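Local coordinates for protein thiosulfate sulfurtransferase TUM1 (Saccharomyces cerevisiae, PDB 3UTN) that accepts sulfur from NFS1 and passes it to UBA4 on the pathway that 2-thiolates the wobble uridine of tRNAs, at residues V36-S41 with H45-V50; D62-F67 with S76-I81; P90-F95 with E221-I226; Q193-G198 with P319-E324. All blocks are in the same frame, centred on the assembly; numbering follows the deposited sequence. Where two conformers were deposited one is given.

Contact 1: V36-S41 with H45-V50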
loop_
_atom_site.group_PDB
_atom_site.type_symbol
_atom_site.label_atom_id
_atom_site.label_comp_id
_atom_site.label_asym_id
_atom_site.label_seq_id
_atom_site.Cartn_x
_atom_site.Cartn_y
_atom_site.Cartn_z
ATOM N N VAL A 36 -4.522 -6.786 19.498
ATOM C CA VAL A 36 -5.078 -7.799 20.392
ATOM C C VAL A 36 -6.032 -7.142 21.372
ATOM O O VAL A 36 -7.061 -7.718 21.723
ATOM C CB VAL A 36 -4.013 -8.648 21.113
ATOM C CG1 VAL A 36 -3.235 -9.467 20.098
ATOM C CG2 VAL A 36 -3.083 -7.789 21.950
ATOM N N LYS A 37 -5.702 -5.916 21.772
ATOM C CA LYS A 37 -6.596 -5.137 22.611
ATOM C C LYS A 37 -7.911 -4.971 21.866
ATOM O O LYS A 37 -8.977 -5.233 22.406
ATOM C CB LYS A 37 -5.995 -3.777 22.944
ATOM C CG LYS A 37 -6.849 -2.986 23.915
ATOM C CD LYS A 37 -6.335 -1.576 24.113
ATOM C CE LYS A 37 -7.258 -0.851 25.074
ATOM N NZ LYS A 37 -6.623 0.387 25.585
ATOM N N LEU A 38 -7.813 -4.556 20.611
ATOM C CA LEU A 38 -8.986 -4.393 19.768
ATOM C C LEU A 38 -9.763 -5.698 19.710
ATOM O O LEU A 38 -10.958 -5.723 19.989
ATOM C CB LEU A 38 -8.583 -3.939 18.370
ATOM C CG LEU A 38 -9.682 -3.802 17.319
ATOM C CD1 LEU A 38 -10.586 -2.619 17.614
ATOM C CD2 LEU A 38 -9.030 -3.663 15.957
ATOM N N VAL A 39 -9.075 -6.785 19.378
ATOM C CA VAL A 39 -9.717 -8.087 19.289
ATOM C C VAL A 39 -10.370 -8.452 20.611
ATOM O O VAL A 39 -11.532 -8.826 20.647
ATOM C CB VAL A 39 -8.735 -9.192 18.856
ATOM C CG1 VAL A 39 -9.411 -10.553 18.886
ATOM C CG2 VAL A 39 -8.216 -8.905 17.461
ATOM N N ALA A 40 -9.620 -8.310 21.696
ATOM C CA ALA A 40 -10.107 -8.697 23.005
ATOM C C ALA A 40 -11.296 -7.852 23.420
ATOM O O ALA A 40 -12.224 -8.349 24.042
ATOM C CB ALA A 40 -8.997 -8.583 24.026
ATOM N N SER A 41 -11.259 -6.572 23.068
ATOM C CA SER A 41 -12.269 -5.630 23.520
ATOM C C SER A 41 -13.486 -5.634 22.618
ATOM O O SER A 41 -14.554 -5.167 23.008
ATOM C CB SER A 41 -11.682 -4.229 23.592
ATOM O OG SER A 41 -10.488 -4.244 24.348
ATOM N N HIS A 45 -18.047 -5.582 16.422
ATOM C CA HIS A 45 -17.568 -5.825 15.069
ATOM C C HIS A 45 -16.728 -7.046 14.961
ATOM O O HIS A 45 -15.855 -7.289 15.783
ATOM C CB HIS A 45 -16.765 -4.634 14.565
ATOM C CG HIS A 45 -17.450 -3.307 14.761
ATOM N ND1 HIS A 45 -18.603 -2.996 14.152
ATOM C CD2 HIS A 45 -17.086 -2.191 15.511
ATOM C CE1 HIS A 45 -18.972 -1.753 14.498
ATOM N NE2 HIS A 45 -18.038 -1.258 15.329
ATOM N N ARG A 46 -16.969 -7.832 13.928
ATOM C CA ARG A 46 -16.077 -8.923 13.631
ATOM C C ARG A 46 -14.723 -8.327 13.275
ATOM O O ARG A 46 -14.644 -7.312 12.584
ATOM C CB ARG A 46 -16.622 -9.734 12.475
ATOM C CG ARG A 46 -16.107 -11.153 12.428
ATOM C CD ARG A 46 -16.915 -11.942 11.428
ATOM N NE ARG A 46 -16.756 -11.397 10.085
ATOM C CZ ARG A 46 -17.151 -12.006 8.972
ATOM N NH1 ARG A 46 -17.745 -13.191 9.028
ATOM N NH2 ARG A 46 -16.953 -11.421 7.802
ATOM N N ILE A 47 -13.659 -8.927 13.784
ATOM C CA ILE A 47 -12.334 -8.470 13.422
ATOM C C ILE A 47 -11.720 -9.498 12.511
ATOM O O ILE A 47 -11.496 -10.650 12.886
ATOM C CB ILE A 47 -11.440 -8.187 14.629
ATOM C CG1 ILE A 47 -12.020 -7.014 15.415
ATOM C CG2 ILE A 47 -10.024 -7.867 14.164
ATOM C CD1 ILE A 47 -11.391 -6.834 16.766
ATOM N N VAL A 48 -11.489 -9.066 11.289
ATOM C CA VAL A 48 -11.009 -9.955 10.277
ATOM C C VAL A 48 -9.641 -9.450 9.919
ATOM O O VAL A 48 -9.509 -8.432 9.246
ATOM C CB VAL A 48 -11.930 -9.972 9.049
ATOM C CG1 VAL A 48 -11.352 -10.885 7.980
ATOM C CG2 VAL A 48 -13.322 -10.421 9.449
ATOM N N PRO A 49 -8.611 -10.133 10.430
ATOM C CA PRO A 49 -7.283 -9.815 9.984
ATOM C C PRO A 49 -7.236 -10.175 8.528
ATOM O O PRO A 49 -7.909 -11.100 8.085
ATOM C CB PRO A 49 -6.401 -10.751 10.800
ATOM C CG PRO A 49 -7.221 -11.094 11.988
ATOM C CD PRO A 49 -8.603 -11.203 11.437
ATOM N N VAL A 50 -6.487 -9.400 7.776
ATOM C CA VAL A 50 -6.457 -9.578 6.360
ATOM C C VAL A 50 -5.001 -9.714 6.033
ATOM O O VAL A 50 -4.243 -8.767 6.130
ATOM C CB VAL A 50 -7.067 -8.376 5.635
ATOM C CG1 VAL A 50 -6.995 -8.579 4.133
ATOM C CG2 VAL A 50 -8.508 -8.182 6.071
#
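Ile-47 alone carries the strand side of this contact, reaching into the surface that Leu-38 and Val-39 offer on helix 32-41. Along 45-50 the polar ends of the first two residues are bound elsewhere: His-45 ND1 bonds to Asp-113, and Arg-46 forms a salt bridge with Asp-114. At Ile-47 the CB points to the helix. CG1 stands anti to the carbonyl carbon (chi1 -65°) and CD1 extends the chain further (chi2 168°), which drives the methyl against the helix backbone, 3.3 Å from Val-39 CA and 3.4 Å from Leu-38 O. The same CD1 lies 3.5 Å from Leu-38 CG, while the other branch, CG2, rests 3.9 Å from Val-39 CG2. Beyond it Val-48 bonds through its backbone to Ile-115 and Val-117, and the backbone of Pro-49 pairs with Ile-77, so strand 47-51 is held on both flanks in the parallel sheet of the first rhodanese domain. No hydrogen bond links the two segments. The contact between them is thus apolar, resting on van der Waals packing of one isoleucine side chain against the helix backbone and two side chains.

Contact 2: D62-F67 with S76-I81. With DMS (dimethyl sulfoxide), chain G.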
loop_
_atom_site.group_PDB
_atom_site.type_symbol
_atom_site.label_atom_id
_atom_site.label_comp_id
_atom_site.label_asym_id
_atom_site.label_seq_id
_atom_site.Cartn_x
_atom_site.Cartn_y
_atom_site.Cartn_z
ATOM N N ASP A 62 5.397 -17.942 -1.947
ATOM C CA ASP A 62 4.039 -18.136 -2.373
ATOM C C ASP A 62 3.199 -17.528 -1.287
ATOM O O ASP A 62 3.088 -18.090 -0.202
ATOM C CB ASP A 62 3.748 -19.621 -2.531
ATOM C CG ASP A 62 2.423 -19.881 -3.209
ATOM O OD1 ASP A 62 2.387 -20.767 -4.080
ATOM O OD2 ASP A 62 1.423 -19.210 -2.877
ATOM N N ASN A 63 2.637 -16.360 -1.574
ATOM C CA ASN A 63 1.849 -15.643 -0.584
ATOM C C ASN A 63 0.621 -16.442 -0.190
ATOM O O ASN A 63 0.233 -16.464 0.973
ATOM C CB ASN A 63 1.474 -14.250 -1.086
ATOM C CG ASN A 63 0.639 -14.279 -2.348
ATOM O OD1 ASN A 63 0.646 -15.256 -3.096
ATOM N ND2 ASN A 63 -0.069 -13.196 -2.600
ATOM N N LYS A 64 0.044 -17.126 -1.171
ATOM C CA LYS A 64 -1.142 -17.928 -0.957
ATOM C C LYS A 64 -0.811 -19.128 -0.076
ATOM O O LYS A 64 -1.496 -19.379 0.906
ATOM C CB LYS A 64 -1.754 -18.338 -2.298
ATOM C CG LYS A 64 -2.525 -17.202 -2.965
ATOM C CD LYS A 64 -2.791 -17.426 -4.447
ATOM C CE LYS A 64 -3.890 -18.445 -4.692
ATOM N NZ LYS A 64 -4.203 -18.649 -6.134
ATOM N N VAL A 65 0.267 -19.834 -0.404
ATOM C CA VAL A 65 0.713 -20.957 0.411
ATOM C C VAL A 65 1.098 -20.450 1.790
ATOM O O VAL A 65 0.775 -21.070 2.799
ATOM C CB VAL A 65 1.890 -21.705 -0.242
ATOM C CG1 VAL A 65 2.628 -22.573 0.772
ATOM C CG2 VAL A 65 1.376 -22.560 -1.384
ATOM N N ASP A 66 1.771 -19.305 1.826
ATOM C CA ASP A 66 2.169 -18.723 3.097
ATOM C C ASP A 66 0.972 -18.375 3.936
ATOM O O ASP A 66 0.976 -18.587 5.137
ATOM C CB ASP A 66 3.060 -17.519 2.888
ATOM C CG ASP A 66 4.452 -17.921 2.511
ATOM O OD1 ASP A 66 4.671 -19.139 2.332
ATOM O OD2 ASP A 66 5.321 -17.041 2.411
ATOM N N PHE A 67 -0.075 -17.873 3.301
ATOM C CA PHE A 67 -1.265 -17.607 4.064
ATOM C C PHE A 67 -1.819 -18.898 4.636
ATOM O O PHE A 67 -2.190 -18.970 5.805
ATOM C CB PHE A 67 -2.342 -16.965 3.219
ATOM C CG PHE A 67 -3.633 -16.857 3.943
ATOM C CD1 PHE A 67 -3.827 -15.843 4.868
ATOM C CD2 PHE A 67 -4.627 -17.809 3.766
ATOM C CE1 PHE A 67 -5.013 -15.743 5.566
ATOM C CE2 PHE A 67 -5.811 -17.717 4.473
ATOM C CZ PHE A 67 -6.008 -16.680 5.366
ATOM N N SER A 76 -7.886 -14.753 10.014
ATOM C CA SER A 76 -7.419 -14.013 8.857
ATOM C C SER A 76 -8.128 -14.453 7.605
ATOM O O SER A 76 -8.463 -15.616 7.451
ATOM C CB SER A 76 -5.932 -14.216 8.635
ATOM O OG SER A 76 -5.176 -13.468 9.560
ATOM N N ILE A 77 -8.348 -13.507 6.716
ATOM C CA ILE A 77 -8.656 -13.845 5.367
ATOM C C ILE A 77 -7.386 -13.505 4.640
ATOM O O ILE A 77 -6.529 -12.755 5.138
ATOM C CB ILE A 77 -9.819 -13.032 4.791
ATOM C CG1 ILE A 77 -9.496 -11.536 4.837
ATOM C CG2 ILE A 77 -11.098 -13.375 5.529
ATOM C CD1 ILE A 77 -10.513 -10.672 4.144
ATOM N N PHE A 78 -7.248 -14.076 3.466
ATOM C CA PHE A 78 -6.168 -13.712 2.625
ATOM C C PHE A 78 -6.716 -12.727 1.622
ATOM O O PHE A 78 -7.738 -12.975 0.995
ATOM C CB PHE A 78 -5.618 -14.931 1.922
ATOM C CG PHE A 78 -4.584 -14.606 0.913
ATOM C CD1 PHE A 78 -3.333 -14.146 1.311
ATOM C CD2 PHE A 78 -4.861 -14.738 -0.438
ATOM C CE1 PHE A 78 -2.371 -13.833 0.374
ATOM C CE2 PHE A 78 -3.895 -14.432 -1.378
ATOM C CZ PHE A 78 -2.654 -13.977 -0.971
ATOM N N PHE A 79 -6.038 -11.600 1.496
ATOM C CA PHE A 79 -6.401 -10.608 0.514
ATOM C C PHE A 79 -5.415 -10.761 -0.613
ATOM O O PHE A 79 -4.236 -10.441 -0.473
ATOM C CB PHE A 79 -6.308 -9.216 1.111
ATOM C CG PHE A 79 -6.755 -8.125 0.189
ATOM C CD1 PHE A 79 -5.912 -7.651 -0.807
ATOM C CD2 PHE A 79 -8.012 -7.552 0.332
ATOM C CE1 PHE A 79 -6.315 -6.630 -1.652
ATOM C CE2 PHE A 79 -8.422 -6.528 -0.509
ATOM C CZ PHE A 79 -7.571 -6.066 -1.499
ATOM N N ASP A 80 -5.906 -11.258 -1.731
ATOM C CA ASP A 80 -5.062 -11.477 -2.869
ATOM C C ASP A 80 -4.848 -10.165 -3.596
ATOM O O ASP A 80 -5.683 -9.731 -4.385
ATOM C CB ASP A 80 -5.673 -12.520 -3.790
ATOM C CG ASP A 80 -4.681 -13.047 -4.784
ATOM O OD1 ASP A 80 -3.778 -12.284 -5.176
ATOM O OD2 ASP A 80 -4.800 -14.218 -5.168
ATOM N N ILE A 81 -3.712 -9.543 -3.307
ATOM C CA ILE A 81 -3.310 -8.289 -3.929
ATOM C C ILE A 81 -3.419 -8.376 -5.447
ATOM O O ILE A 81 -3.866 -7.433 -6.098
ATOM C CB ILE A 81 -1.866 -7.922 -3.497
ATOM C CG1 ILE A 81 -1.862 -7.424 -2.047
ATOM C CG2 ILE A 81 -1.222 -6.917 -4.440
ATOM C CD1 ILE A 81 -2.654 -6.158 -1.797
HETATM S S DMS G . -0.653 -18.166 -7.743
HETATM O O DMS G . -1.760 -19.133 -7.980
HETATM C C1 DMS G . 0.786 -18.733 -8.472
HETATM C C2 DMS G . -0.921 -16.735 -8.660
HETATM O O HOH W 1 -1.889 -10.760 -1.602
HETATM O O HOH W 2 -1.308 -12.790 -4.873
#
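Phe-78 faces helix 63-69 and meets three of its side chains, those of Phe-67, Lys-64 and Asn-63. Its CB sits over the centre of the Phe-67 ring, 3.4 Å from the centroid and 10° off the normal, a CH-pi contact. CG is anti to the backbone N (chi1 174°), which carries the ring on past Phe-67 toward the start of the helix. The two ring planes stand 47° apart, and Phe-78 CD1 lies 3.5 Å from Phe-67 CB. Further along the same side of the ring, Phe-78 CE2 touches Lys-64 CG obliquely at 3.5 Å. At the tip, CZ meets Asn-63 ND2 at 3.2 Å; the amide nitrogen comes to the ring edge, its plane nearly perpendicular to the ring. That amide is fixed by Thr-53 O and by a water bridging it to Asp-80 OD1, which also accepts from Ala-83 N. The Phe-67 ring sets its edge, at CZ, 3.4 Å from Ser-76 O. Lys-64 NZ donates to a dimethyl sulfoxide molecule, probably from the crystallisation liquor. The contact packs the helix of the beta-alpha-beta unit 47-51, 63-69, 77-78 against its second strand, an edge strand, which Ile-77 joins to strand 47-51 through Pro-49 and Asp-51.

Contact 3: P90-F95 with E221-I226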
loop_
_atom_site.group_PDB
_atom_site.type_symbol
_atom_site.label_atom_id
_atom_site.label_comp_id
_atom_site.label_asym_id
_atom_site.label_seq_id
_atom_site.Cartn_x
_atom_site.Cartn_y
_atom_site.Cartn_z
ATOM N N PRO A 90 -3.344 -3.204 -18.379
ATOM C CA PRO A 90 -2.021 -3.679 -18.791
ATOM C C PRO A 90 -0.972 -3.330 -17.744
ATOM O O PRO A 90 0.162 -3.800 -17.814
ATOM C CB PRO A 90 -1.753 -2.907 -20.086
ATOM C CG PRO A 90 -2.609 -1.699 -19.999
ATOM C CD PRO A 90 -3.830 -2.105 -19.235
ATOM N N TYR A 91 -1.373 -2.518 -16.771
ATOM C CA TYR A 91 -0.474 -2.042 -15.735
ATOM C C TYR A 91 -0.666 -2.876 -14.485
ATOM O O TYR A 91 -1.784 -3.272 -14.168
ATOM C CB TYR A 91 -0.712 -0.548 -15.481
ATOM C CG TYR A 91 -0.940 0.178 -16.782
ATOM C CD1 TYR A 91 0.072 0.251 -17.736
ATOM C CD2 TYR A 91 -2.180 0.732 -17.088
ATOM C CE1 TYR A 91 -0.130 0.887 -18.947
ATOM C CE2 TYR A 91 -2.393 1.368 -18.301
ATOM C CZ TYR A 91 -1.361 1.443 -19.221
ATOM O OH TYR A 91 -1.550 2.062 -20.428
ATOM N N PRO A 92 0.437 -3.173 -13.791
ATOM C CA PRO A 92 0.408 -4.013 -12.607
ATOM C C PRO A 92 -0.316 -3.346 -11.446
ATOM O O PRO A 92 -0.327 -2.116 -11.343
ATOM C CB PRO A 92 1.891 -4.205 -12.267
ATOM C CG PRO A 92 2.596 -3.081 -12.937
ATOM C CD PRO A 92 1.803 -2.770 -14.160
ATOM N N HIS A 93 -0.930 -4.173 -10.605
ATOM C CA HIS A 93 -1.479 -3.756 -9.319
ATOM C C HIS A 93 -2.342 -2.550 -9.406
ATOM O O HIS A 93 -2.275 -1.665 -8.555
ATOM C CB HIS A 93 -0.355 -3.514 -8.331
ATOM C CG HIS A 93 0.536 -4.702 -8.152
ATOM N ND1 HIS A 93 0.066 -5.899 -7.762
ATOM C CD2 HIS A 93 1.902 -4.855 -8.334
ATOM C CE1 HIS A 93 1.077 -6.774 -7.698
ATOM N NE2 HIS A 93 2.203 -6.134 -8.048
ATOM N N MET A 94 -3.157 -2.503 -10.450
ATOM C CA MET A 94 -4.069 -1.406 -10.620
ATOM C C MET A 94 -5.243 -1.631 -9.713
ATOM O O MET A 94 -5.709 -2.756 -9.547
ATOM C CB MET A 94 -4.508 -1.266 -12.071
ATOM C CG MET A 94 -3.383 -0.777 -12.963
ATOM S SD MET A 94 -2.531 0.642 -12.256
ATOM C CE MET A 94 -3.801 1.896 -12.430
ATOM N N PHE A 95 -5.699 -0.546 -9.117
ATOM C CA PHE A 95 -6.765 -0.603 -8.155
ATOM C C PHE A 95 -7.926 -1.407 -8.703
ATOM O O PHE A 95 -8.296 -1.239 -9.867
ATOM C CB PHE A 95 -7.228 0.796 -7.812
ATOM C CG PHE A 95 -7.933 0.864 -6.511
ATOM C CD1 PHE A 95 -7.209 0.877 -5.330
ATOM C CD2 PHE A 95 -9.314 0.870 -6.460
ATOM C CE1 PHE A 95 -7.854 0.922 -4.115
ATOM C CE2 PHE A 95 -9.966 0.909 -5.246
ATOM C CZ PHE A 95 -9.238 0.928 -4.075
ATOM N N GLU A 221 14.082 -1.170 -13.786
ATOM C CA GLU A 221 12.780 -1.541 -13.287
ATOM C C GLU A 221 12.725 -3.054 -13.184
ATOM O O GLU A 221 13.361 -3.745 -13.978
ATOM C CB GLU A 221 11.693 -1.047 -14.237
ATOM C CG GLU A 221 11.443 0.441 -14.122
ATOM C CD GLU A 221 11.104 0.851 -12.706
ATOM O OE1 GLU A 221 10.043 0.434 -12.215
ATOM O OE2 GLU A 221 11.896 1.582 -12.087
ATOM N N PRO A 222 11.971 -3.581 -12.203
ATOM C CA PRO A 222 11.793 -5.027 -12.141
ATOM C C PRO A 222 11.074 -5.523 -13.391
ATOM O O PRO A 222 11.024 -6.718 -13.630
ATOM C CB PRO A 222 10.913 -5.226 -10.902
ATOM C CG PRO A 222 10.258 -3.913 -10.667
ATOM C CD PRO A 222 11.255 -2.893 -11.115
ATOM N N ARG A 223 10.540 -4.593 -14.180
ATOM C CA ARG A 223 9.870 -4.918 -15.434
ATOM C C ARG A 223 10.815 -4.804 -16.619
ATOM O O ARG A 223 11.679 -3.931 -16.651
ATOM C CB ARG A 223 8.680 -4.000 -15.649
ATOM C CG ARG A 223 7.519 -4.280 -14.720
ATOM C CD ARG A 223 6.348 -3.390 -15.076
ATOM N NE ARG A 223 5.875 -3.606 -16.445
ATOM C CZ ARG A 223 4.756 -4.247 -16.764
ATOM N NH1 ARG A 223 3.978 -4.756 -15.818
ATOM N NH2 ARG A 223 4.410 -4.377 -18.034
ATOM N N SER A 224 10.629 -5.690 -17.593
ATOM C CA SER A 224 11.506 -5.774 -18.760
ATOM C C SER A 224 11.155 -4.752 -19.834
ATOM O O SER A 224 12.011 -4.361 -20.626
ATOM C CB SER A 224 11.456 -7.185 -19.352
ATOM O OG SER A 224 10.112 -7.614 -19.520
ATOM N N ASP A 225 9.894 -4.332 -19.858
ATOM C CA ASP A 225 9.388 -3.425 -20.881
ATOM C C ASP A 225 9.551 -1.966 -20.471
ATOM O O ASP A 225 9.328 -1.058 -21.273
ATOM C CB ASP A 225 7.913 -3.727 -21.169
ATOM C CG ASP A 225 7.039 -3.639 -19.923
ATOM O OD1 ASP A 225 7.545 -3.877 -18.803
ATOM O OD2 ASP A 225 5.837 -3.339 -20.066
ATOM N N ILE A 226 9.951 -1.759 -19.220
ATOM C CA ILE A 226 9.944 -0.441 -18.601
ATOM C C ILE A 226 11.355 -0.017 -18.243
ATOM O O ILE A 226 12.029 -0.694 -17.473
ATOM C CB ILE A 226 9.077 -0.427 -17.317
ATOM C CG1 ILE A 226 7.655 -0.910 -17.603
ATOM C CG2 ILE A 226 9.013 0.962 -16.707
ATOM C CD1 ILE A 226 6.967 -0.178 -18.734
#
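Arg-223 sets its CG anti to the carbonyl carbon (chi1 -71°), runs straight through the next bond and then bends at chi3 (60°), a course that brings its guanidinium up to Pro-92. NH1 makes the touch, 3.4 Å from Pro-92 CD and 3.6 Å from Pro-92 CG, the charged group crossing the pyrrolidine ring obliquely. Pro-90 O is more distant, 4.3 Å from Arg-223 NH2. The guanidinium is held from its own loop by a side-on grip on Asp-225. Arg-223 NH2 meets Asp-225 OD2 at 2.7 Å in an almost straight bond (174°) lying in the guanidinium plane, and Arg-223 NE reaches the syn lone pair of Asp-225 OD1 at 2.9 Å. These two loops belong to different halves of the tandem rhodanese fold, 90-95 to the first domain and 221-226 to the second, and meet near the surface. A leucine in place of Arg-223 would remove the NH1 contact to Pro-92 and would probably leave the Asp-225 carboxylate without its charged mate and free to turn. Helix 309-317 backs both sides, since Pro-92 and Arg-223 each touch Thr-311. The side chain of Pro-92 lies about 8 Å from that of Cys-282, the persulfide-forming cysteine.

Contact 4: Q193-G198 with P319-E324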
loop_
_atom_site.group_PDB
_atom_site.type_symbol
_atom_site.label_atom_id
_atom_site.label_comp_id
_atom_site.label_asym_id
_atom_site.label_seq_id
_atom_site.Cartn_x
_atom_site.Cartn_y
_atom_site.Cartn_z
ATOM N N GLN A 193 -0.877 15.418 -17.033
ATOM C CA GLN A 193 -1.150 16.852 -17.131
ATOM C C GLN A 193 -0.267 17.625 -16.168
ATOM O O GLN A 193 0.338 18.619 -16.544
ATOM C CB GLN A 193 -2.628 17.175 -16.889
ATOM C CG GLN A 193 -2.973 18.663 -16.967
ATOM C CD GLN A 193 -2.410 19.373 -18.201
ATOM O OE1 GLN A 193 -2.132 18.755 -19.233
ATOM N NE2 GLN A 193 -2.248 20.688 -18.095
ATOM N N LEU A 194 -0.185 17.146 -14.931
ATOM C CA LEU A 194 0.657 17.778 -13.928
ATOM C C LEU A 194 2.094 17.853 -14.392
ATOM O O LEU A 194 2.758 18.870 -14.222
ATOM C CB LEU A 194 0.569 17.026 -12.601
ATOM C CG LEU A 194 -0.755 17.249 -11.878
ATOM C CD1 LEU A 194 -0.914 16.213 -10.783
ATOM C CD2 LEU A 194 -0.846 18.675 -11.347
ATOM N N VAL A 195 2.563 16.770 -14.994
ATOM C CA VAL A 195 3.927 16.709 -15.463
ATOM C C VAL A 195 4.074 17.487 -16.758
ATOM O O VAL A 195 5.018 18.252 -16.914
ATOM C CB VAL A 195 4.388 15.258 -15.652
ATOM C CG1 VAL A 195 5.768 15.213 -16.281
ATOM C CG2 VAL A 195 4.395 14.557 -14.308
ATOM N N LYS A 196 3.134 17.280 -17.676
ATOM C CA LYS A 196 3.119 18.010 -18.937
ATOM C C LYS A 196 3.084 19.506 -18.668
ATOM O O LYS A 196 3.793 20.263 -19.314
ATOM C CB LYS A 196 1.925 17.596 -19.796
ATOM C CG LYS A 196 1.895 18.260 -21.159
ATOM C CD LYS A 196 0.717 17.776 -21.986
ATOM C CE LYS A 196 0.707 18.436 -23.356
ATOM N NZ LYS A 196 2.032 18.348 -24.034
ATOM N N SER A 197 2.270 19.922 -17.703
ATOM C CA SER A 197 2.165 21.334 -17.344
ATOM C C SER A 197 3.329 21.802 -16.477
ATOM O O SER A 197 3.450 22.992 -16.194
ATOM C CB SER A 197 0.841 21.614 -16.644
ATOM O OG SER A 197 0.777 20.906 -15.423
ATOM N N GLY A 198 4.184 20.865 -16.067
ATOM C CA GLY A 198 5.349 21.176 -15.234
ATOM C C GLY A 198 4.917 21.654 -13.866
ATOM O O GLY A 198 5.636 22.401 -13.200
ATOM N N PRO A 319 9.458 7.367 -23.368
ATOM C CA PRO A 319 10.779 7.730 -22.851
ATOM C C PRO A 319 10.995 9.230 -22.675
ATOM O O PRO A 319 11.893 9.637 -21.933
ATOM C CB PRO A 319 11.730 7.191 -23.923
ATOM C CG PRO A 319 10.920 7.196 -25.173
ATOM C CD PRO A 319 9.545 6.796 -24.725
ATOM N N GLU A 320 10.192 10.038 -23.361
ATOM C CA GLU A 320 10.313 11.487 -23.291
ATOM C C GLU A 320 9.990 11.968 -21.884
ATOM O O GLU A 320 10.553 12.948 -21.397
ATOM C CB GLU A 320 9.355 12.152 -24.279
ATOM C CG GLU A 320 9.873 13.471 -24.826
ATOM C CD GLU A 320 8.862 14.601 -24.735
ATOM O OE1 GLU A 320 7.742 14.462 -25.276
ATOM O OE2 GLU A 320 9.202 15.642 -24.125
ATOM N N TRP A 321 9.082 11.252 -21.231
ATOM C CA TRP A 321 8.583 11.647 -19.930
ATOM C C TRP A 321 9.235 10.887 -18.829
ATOM O O TRP A 321 8.680 10.727 -17.745
ATOM C CB TRP A 321 7.091 11.467 -19.902
ATOM C CG TRP A 321 6.435 12.442 -20.824
ATOM C CD1 TRP A 321 5.834 12.185 -22.049
ATOM C CD2 TRP A 321 6.337 13.886 -20.640
ATOM N NE1 TRP A 321 5.360 13.342 -22.607
ATOM C CE2 TRP A 321 5.629 14.400 -21.813
ATOM C CE3 TRP A 321 6.734 14.771 -19.647
ATOM C CZ2 TRP A 321 5.339 15.742 -21.961
ATOM C CZ3 TRP A 321 6.443 16.126 -19.811
ATOM C CH2 TRP A 321 5.763 16.598 -20.942
ATOM N N ILE A 322 10.441 10.422 -19.114
ATOM C CA ILE A 322 11.239 9.721 -18.147
ATOM C C ILE A 322 12.382 10.633 -17.773
ATOM O O ILE A 322 13.240 10.946 -18.599
ATOM C CB ILE A 322 11.769 8.396 -18.720
ATOM C CG1 ILE A 322 10.598 7.459 -19.025
ATOM C CG2 ILE A 322 12.782 7.770 -17.770
ATOM C CD1 ILE A 322 11.003 6.153 -19.662
ATOM N N ALA A 323 12.364 11.089 -16.530
ATOM C CA ALA A 323 13.463 11.864 -16.005
ATOM C C ALA A 323 14.454 10.912 -15.359
ATOM O O ALA A 323 14.068 9.907 -14.763
ATOM C CB ALA A 323 12.963 12.896 -15.012
ATOM N N GLU A 324 15.734 11.217 -15.513
ATOM C CA GLU A 324 16.787 10.438 -14.893
ATOM C C GLU A 324 17.360 11.211 -13.727
ATOM O O GLU A 324 17.048 12.390 -13.537
ATOM C CB GLU A 324 17.902 10.159 -15.892
ATOM C CG GLU A 324 17.617 9.038 -16.866
ATOM C CD GLU A 324 18.590 9.030 -18.030
ATOM O OE1 GLU A 324 19.217 10.079 -18.297
ATOM O OE2 GLU A 324 18.723 7.976 -18.686
#
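Gln-193 O, in the helix whose last turn packs on Trp-321, accepts two bonds from Ser-197: the backbone N and the OG, each at 2.6 Å from Gln-193 O, arrive from opposite faces of the carbonyl plane. Just beyond, Gly-198 adopts a positive phi and closes a Schellman motif, its N bonding to Val-195 O. Against this turn lies the six-membered part of the Trp-321 indole. CG anti to the carbonyl carbon (chi1 -68°) sends the ring across, placing CE3 3.5 Å from Val-195 CG1 and CH2 3.6 Å from Lys-196 CA. No hydrogen bond crosses between the segments. Replacing Trp-321 by an alanine would probably open a gap beside Val-195 and deprive Phe-192 of the ring it meets edge-to-face. The contact ties helix 188-196 of the second rhodanese domain to the chain's C-terminal tail after helix 309-317; from that helix Trp-313 touches Val-195 and donates through NE1 to Trp-321 O.

Overall arrangement
Contacts 1 and 2 belong to the first rhodanese domain and share its sheet: strands 47-51 and 77-78 are neighbours, joined by a probable hydrogen bond between Pro-49 O and Ile-77 N (2.8 Å). Contact 2 also touches contact 3, where Ile-81 CG2 packs 3.7 Å from His-93 ND1. Contact 3 bridges the two domains and, of the four, is the one near the active-site Cys-282 of the second. Contact 4 lies on the same side of the chain's centre, its centre about 18 Å from that of contact 3, with no touch. Contacts 1 and 4 lie on opposite sides, their centres about 44 Å apart.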